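Long-range contacts in disulfide bond protein A (Staphylococcus aureus, PDB 3BCI), which probably acts as a thiol:disulfide oxidoreductase of the DsbA type, exchanging disulfide bonds with proteins during their folding: residues Pro13-Tyr18 / His45-Gln50; Ala153-Glu158 / Glu167-Leu172. All blocks are in the same frame, centred on the assembly; numbering follows the deposited sequence.

Contact 1 of 2, residues Pro13-Tyr18 / His45-Gln50; sequences PLVVVY and HKVEYQ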
loop_
_atom_site.group_PDB
_atom_site.type_symbol
_atom_site.label_atom_id
_atom_site.label_comp_id
_atom_site.label_asym_id
_atom_site.label_seq_id
_atom_site.Cartn_x
_atom_site.Cartn_y
_atom_site.Cartn_z
ATOM N N PRO A 13 -3.975 -17.535 4.320
ATOM C CA PRO A 13 -2.640 -16.938 4.371
ATOM C C PRO A 13 -2.700 -15.406 4.458
ATOM O O PRO A 13 -3.552 -14.768 3.843
ATOM C CB PRO A 13 -2.013 -17.396 3.055
ATOM C CG PRO A 13 -2.652 -18.744 2.824
ATOM C CD PRO A 13 -4.090 -18.498 3.206
ATOM N N LEU A 14 -1.806 -14.818 5.240
ATOM C CA LEU A 14 -1.739 -13.365 5.324
ATOM C C LEU A 14 -0.451 -12.928 4.620
ATOM O O LEU A 14 0.648 -13.311 5.024
ATOM C CB LEU A 14 -1.693 -12.893 6.773
ATOM C CG LEU A 14 -1.176 -11.459 6.957
ATOM C CD1 LEU A 14 -2.213 -10.439 6.490
ATOM C CD2 LEU A 14 -0.841 -11.241 8.418
ATOM N N VAL A 15 -0.589 -12.141 3.559
ATOM C CA VAL A 15 0.578 -11.656 2.830
ATOM C C VAL A 15 0.819 -10.196 3.208
ATOM O O VAL A 15 -0.046 -9.340 3.008
ATOM C CB VAL A 15 0.366 -11.756 1.304
ATOM C CG1 VAL A 15 1.584 -11.207 0.570
ATOM C CG2 VAL A 15 0.106 -13.214 0.907
ATOM N N VAL A 16 1.996 -9.917 3.762
ATOM C CA VAL A 16 2.338 -8.561 4.173
ATOM C C VAL A 16 3.523 -8.033 3.375
ATOM O O VAL A 16 4.558 -8.698 3.257
ATOM C CB VAL A 16 2.717 -8.493 5.671
ATOM C CG1 VAL A 16 3.013 -7.044 6.064
ATOM C CG2 VAL A 16 1.597 -9.065 6.527
ATOM N N VAL A 17 3.360 -6.838 2.821
ATOM C CA VAL A 17 4.424 -6.199 2.059
ATOM C C VAL A 17 4.746 -4.889 2.766
ATOM O O VAL A 17 3.853 -4.078 3.018
ATOM C CB VAL A 17 3.996 -5.899 0.598
ATOM C CG1 VAL A 17 5.040 -4.997 -0.091
ATOM C CG2 VAL A 17 3.865 -7.205 -0.178
ATOM N N TYR A 18 6.017 -4.711 3.108
ATOM C CA TYR A 18 6.488 -3.501 3.777
ATOM C C TYR A 18 7.117 -2.596 2.735
ATOM O O TYR A 18 7.907 -3.054 1.910
ATOM C CB TYR A 18 7.529 -3.859 4.840
ATOM C CG TYR A 18 6.962 -4.573 6.043
ATOM C CD1 TYR A 18 6.428 -3.857 7.115
ATOM C CD2 TYR A 18 6.980 -5.966 6.121
ATOM C CE1 TYR A 18 5.936 -4.508 8.240
ATOM C CE2 TYR A 18 6.487 -6.631 7.239
ATOM C CZ TYR A 18 5.970 -5.897 8.297
ATOM O OH TYR A 18 5.524 -6.546 9.423
ATOM N N HIS A 45 -9.994 -13.597 -3.160
ATOM C CA HIS A 45 -10.007 -13.770 -1.707
ATOM C C HIS A 45 -9.321 -15.009 -1.138
ATOM O O HIS A 45 -9.755 -15.546 -0.116
ATOM C CB HIS A 45 -11.458 -13.727 -1.220
ATOM C CG HIS A 45 -12.227 -12.561 -1.751
ATOM N ND1 HIS A 45 -11.906 -11.258 -1.440
ATOM C CD2 HIS A 45 -13.269 -12.497 -2.615
ATOM C CE1 HIS A 45 -12.714 -10.440 -2.091
ATOM N NE2 HIS A 45 -13.550 -11.167 -2.811
ATOM N N LYS A 46 -8.252 -15.462 -1.780
ATOM C CA LYS A 46 -7.533 -16.628 -1.280
ATOM C C LYS A 46 -6.617 -16.250 -0.119
ATOM O O LYS A 46 -6.327 -17.071 0.746
ATOM C CB LYS A 46 -6.722 -17.283 -2.396
ATOM C CG LYS A 46 -7.540 -18.234 -3.249
ATOM C CD LYS A 46 -6.665 -18.980 -4.236
ATOM C CE LYS A 46 -7.388 -20.204 -4.767
ATOM N NZ LYS A 46 -6.637 -20.862 -5.871
ATOM N N VAL A 47 -6.162 -15.005 -0.098
ATOM C CA VAL A 47 -5.296 -14.547 0.985
ATOM C C VAL A 47 -5.724 -13.162 1.423
ATOM O O VAL A 47 -6.525 -12.509 0.757
ATOM C CB VAL A 47 -3.818 -14.448 0.543
ATOM C CG1 VAL A 47 -3.367 -15.759 -0.088
ATOM C CG2 VAL A 47 -3.641 -13.286 -0.441
ATOM N N GLU A 48 -5.202 -12.731 2.563
ATOM C CA GLU A 48 -5.457 -11.390 3.063
ATOM C C GLU A 48 -4.175 -10.657 2.685
ATOM O O GLU A 48 -3.077 -11.171 2.912
ATOM C CB GLU A 48 -5.615 -11.391 4.583
ATOM C CG GLU A 48 -6.802 -12.196 5.081
ATOM C CD GLU A 48 -8.111 -11.443 4.955
ATOM O OE1 GLU A 48 -8.263 -10.651 3.999
ATOM O OE2 GLU A 48 -8.996 -11.654 5.810
ATOM N N TYR A 49 -4.310 -9.482 2.079
ATOM C CA TYR A 49 -3.149 -8.692 1.690
ATOM C C TYR A 49 -3.085 -7.454 2.566
ATOM O O TYR A 49 -4.108 -6.815 2.824
ATOM C CB TYR A 49 -3.247 -8.271 0.218
ATOM C CG TYR A 49 -2.232 -7.224 -0.189
ATOM C CD1 TYR A 49 -0.861 -7.507 -0.201
ATOM C CD2 TYR A 49 -2.638 -5.937 -0.539
ATOM C CE1 TYR A 49 0.077 -6.523 -0.555
ATOM C CE2 TYR A 49 -1.717 -4.955 -0.889
ATOM C CZ TYR A 49 -0.366 -5.252 -0.897
ATOM O OH TYR A 49 0.534 -4.275 -1.260
ATOM N N GLN A 50 -1.885 -7.132 3.036
ATOM C CA GLN A 50 -1.687 -5.952 3.865
ATOM C C GLN A 50 -0.420 -5.230 3.448
ATOM O O GLN A 50 0.644 -5.837 3.327
ATOM C CB GLN A 50 -1.591 -6.322 5.352
ATOM C CG GLN A 50 -1.188 -5.141 6.243
ATOM C CD GLN A 50 -1.231 -5.463 7.732
ATOM O OE1 GLN A 50 -1.135 -6.623 8.135
ATOM N NE2 GLN A 50 -1.359 -4.427 8.556
#
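Pro13-Val17 and Val47-Gln50 run parallel, the axes of their strand segments approaching to 4.8 Å and inclined by 15°, joined by four backbone hydrogen bonds. Val15, Glu48 and Gln50 each bond through both N and O, the shortest link being Val15 N to Glu48 O, 2.7 Å. Pro13, just before the strand, has no N-H to give and offers its carbonyl to Glu48 N; its ring CB rests 3.8 Å from Val47 CG1. On the face bearing Val15 and Tyr49, beta-branched valines favour the extended backbone and pack closely: Val15 CG2 meets Val47 CG2 at 4.0 Å. This is the first beta-alpha-beta unit of the thioredoxin fold, in which helix 24-42 connects the two parallel strands and lies over this face, reaching Tyr49 through Met34 and Ile42. With CG anti to the backbone N (chi1 168°), the Tyr49 ring leans back toward the neighbouring strand, and Val17 CG2 touches its edge, 3.9 Å from CE1. Tyrosine suits this place: its ring packs among apolar groups and its hydroxyl hydrogen-bonds to Gln83. On the opposite face Leu14 CD1 packs 4.0 Å from Glu48 CB, the two side chains crossing nearly at right angles, whereas Gln50 extends alongside Val16, OE1 lying 4.0 Å from Val16 CG2. Glu48 bends at chi2, carrying its carboxylate away from Leu14.

Contact 2 of 2, residues Ala153-Glu158 / Glu167-Leu172; sequences AFINGE and ESYEKL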
loop_
_atom_site.group_PDB
_atom_site.type_symbol
_atom_site.label_atom_id
_atom_site.label_comp_id
_atom_site.label_asym_id
_atom_site.label_seq_id
_atom_site.Cartn_x
_atom_site.Cartn_y
_atom_site.Cartn_z
ATOM N N ALA A 153 8.667 -8.857 2.003
ATOM C CA ALA A 153 7.352 -9.471 2.095
ATOM C C ALA A 153 7.386 -10.727 2.941
ATOM O O ALA A 153 8.391 -11.430 2.983
ATOM C CB ALA A 153 6.829 -9.788 0.693
ATOM N N PHE A 154 6.276 -10.988 3.622
ATOM C CA PHE A 154 6.136 -12.151 4.485
ATOM C C PHE A 154 4.764 -12.781 4.274
ATOM O O PHE A 154 3.786 -12.084 4.005
ATOM C CB PHE A 154 6.271 -11.727 5.953
ATOM C CG PHE A 154 7.618 -11.154 6.299
ATOM C CD1 PHE A 154 8.623 -11.966 6.813
ATOM C CD2 PHE A 154 7.885 -9.803 6.100
ATOM C CE1 PHE A 154 9.880 -11.437 7.126
ATOM C CE2 PHE A 154 9.135 -9.264 6.409
ATOM C CZ PHE A 154 10.134 -10.080 6.922
ATOM N N ILE A 155 4.700 -14.103 4.385
ATOM C CA ILE A 155 3.441 -14.824 4.252
ATOM C C ILE A 155 3.330 -15.628 5.540
ATOM O O ILE A 155 4.125 -16.534 5.792
ATOM C CB ILE A 155 3.440 -15.752 3.021
ATOM C CG1 ILE A 155 3.616 -14.912 1.748
ATOM C CG2 ILE A 155 2.131 -16.528 2.963
ATOM C CD1 ILE A 155 3.550 -15.698 0.452
ATOM N N ASN A 156 2.348 -15.272 6.359
ATOM C CA ASN A 156 2.154 -15.899 7.658
ATOM C C ASN A 156 3.461 -15.825 8.437
ATOM O O ASN A 156 3.855 -16.779 9.109
ATOM C CB ASN A 156 1.702 -17.356 7.524
ATOM C CG ASN A 156 0.279 -17.477 7.018
ATOM O OD1 ASN A 156 -0.505 -16.531 7.111
ATOM N ND2 ASN A 156 -0.065 -18.645 6.491
ATOM N N GLY A 157 4.139 -14.686 8.315
ATOM C CA GLY A 157 5.382 -14.479 9.032
ATOM C C GLY A 157 6.624 -15.098 8.430
ATOM O O GLY A 157 7.707 -14.915 8.974
ATOM N N GLU A 158 6.476 -15.838 7.333
ATOM C CA GLU A 158 7.617 -16.466 6.667
ATOM C C GLU A 158 8.094 -15.521 5.573
ATOM O O GLU A 158 7.298 -15.032 4.767
ATOM C CB GLU A 158 7.207 -17.812 6.054
ATOM C CG GLU A 158 6.808 -18.856 7.076
ATOM C CD GLU A 158 7.990 -19.657 7.592
ATOM O OE1 GLU A 158 9.101 -19.092 7.702
ATOM O OE2 GLU A 158 7.801 -20.853 7.894
ATOM N N GLU A 167 6.389 -15.964 -8.443
ATOM C CA GLU A 167 6.528 -17.392 -8.174
ATOM C C GLU A 167 7.084 -17.695 -6.791
ATOM O O GLU A 167 6.878 -18.787 -6.258
ATOM C CB GLU A 167 7.407 -18.053 -9.239
ATOM C CG GLU A 167 7.013 -17.682 -10.657
ATOM C CD GLU A 167 7.503 -18.679 -11.685
ATOM O OE1 GLU A 167 8.667 -19.122 -11.585
ATOM O OE2 GLU A 167 6.722 -19.010 -12.601
ATOM N N SER A 168 7.797 -16.737 -6.207
ATOM C CA SER A 168 8.350 -16.949 -4.878
ATOM C C SER A 168 7.224 -16.871 -3.844
ATOM O O SER A 168 7.283 -17.510 -2.791
ATOM C CB SER A 168 9.430 -15.905 -4.579
ATOM O OG SER A 168 10.067 -16.200 -3.352
ATOM N N TYR A 169 6.195 -16.087 -4.146
ATOM C CA TYR A 169 5.050 -15.974 -3.240
ATOM C C TYR A 169 4.233 -17.252 -3.380
ATOM O O TYR A 169 3.848 -17.878 -2.391
ATOM C CB TYR A 169 4.164 -14.785 -3.620
ATOM C CG TYR A 169 4.782 -13.430 -3.379
ATOM C CD1 TYR A 169 4.346 -12.622 -2.325
ATOM C CD2 TYR A 169 5.794 -12.949 -4.208
ATOM C CE1 TYR A 169 4.901 -11.370 -2.105
ATOM C CE2 TYR A 169 6.359 -11.698 -3.997
ATOM C CZ TYR A 169 5.908 -10.913 -2.944
ATOM O OH TYR A 169 6.471 -9.677 -2.732
ATOM N N GLU A 170 3.970 -17.622 -4.627
ATOM C CA GLU A 170 3.199 -18.813 -4.950
ATOM C C GLU A 170 3.799 -20.036 -4.268
ATOM O O GLU A 170 3.078 -20.927 -3.813
ATOM C CB GLU A 170 3.176 -19.001 -6.470
ATOM C CG GLU A 170 2.251 -20.088 -6.964
ATOM C CD GLU A 170 2.077 -20.041 -8.468
ATOM O OE1 GLU A 170 3.100 -20.064 -9.185
ATOM O OE2 GLU A 170 0.919 -19.982 -8.932
ATOM N N LYS A 171 5.125 -20.062 -4.185
ATOM C CA LYS A 171 5.837 -21.162 -3.554
ATOM C C LYS A 171 5.381 -21.332 -2.107
ATOM O O LYS A 171 5.055 -22.438 -1.682
ATOM C CB LYS A 171 7.341 -20.897 -3.615
ATOM C CG LYS A 171 8.222 -22.066 -3.219
ATOM C CD LYS A 171 9.665 -21.773 -3.593
ATOM C CE LYS A 171 10.634 -22.399 -2.612
ATOM N NZ LYS A 171 12.038 -22.014 -2.920
ATOM N N LEU A 172 5.346 -20.234 -1.359
ATOM C CA LEU A 172 4.911 -20.274 0.035
ATOM C C LEU A 172 3.418 -20.550 0.175
ATOM O O LEU A 172 2.982 -21.187 1.133
ATOM C CB LEU A 172 5.227 -18.948 0.734
ATOM C CG LEU A 172 6.639 -18.759 1.275
ATOM C CD1 LEU A 172 6.742 -17.409 1.972
ATOM C CD2 LEU A 172 6.958 -19.882 2.247
#
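Ala153 brings its methyl against the phenol end of Tyr169, CB lying 3.4 Å from OH and 3.7 Å from CE1. A small residue fits where a ring comes this close to the strand; the hydroxyl itself is hydrogen-bonded to Pro163 O, which ties down the far end of the ring. Two residues on, Ile155 points the same way, toward the helix, with a longer side chain. Its CG1 branch stands anti to the carbonyl carbon (chi1 -61°) and continues extended, placing CD1 3.7 Å from Leu172 CB and 3.6 Å from Tyr169 O. Isoleucine thus combines a beta-branch suited to a strand with a branch long enough for its terminal methyl to meet the helix backbone. Asn156 and Gly157 form the corner of a type I' turn, both with positive phi, a conformation that asparagine and glycine tolerate well. The turn brings Glu158 back beside Ile155, and Leu172 CD1 rests against both, 3.8 Å from Ile155 CB and 3.7 Å from Glu158 O. The acidic chain of Glu158 bends away, leaving only its CB near the leucine. Such apolar packing of a C-terminal helix against a beta hairpin is characteristic of the thioredoxin fold.

Both contacts belong to one sheet: strand 14-19 of contact 1 neighbours strand 152-155 of contact 2, and Val16 N bonds to Phe154 O while Leu14 N bonds to Asn156 OD1. Contact 1 binds strand to strand, chiefly by backbone hydrogen bonds, and is only partly buried, with Lys46 and Glu48 exposed. Contact 2 is mostly buried, though farther from the chain's centre, and joins strand to helix through van der Waals packing of side chains against one another and against backbone carbonyls. The two apolar sets meet where Val15 touches Ile155 and Val17 touches Ala153. Helix 24-42, which starts at the Cys23-Cys26 pair, also touches Tyr49 of contact 1 and Tyr169 of contact 2.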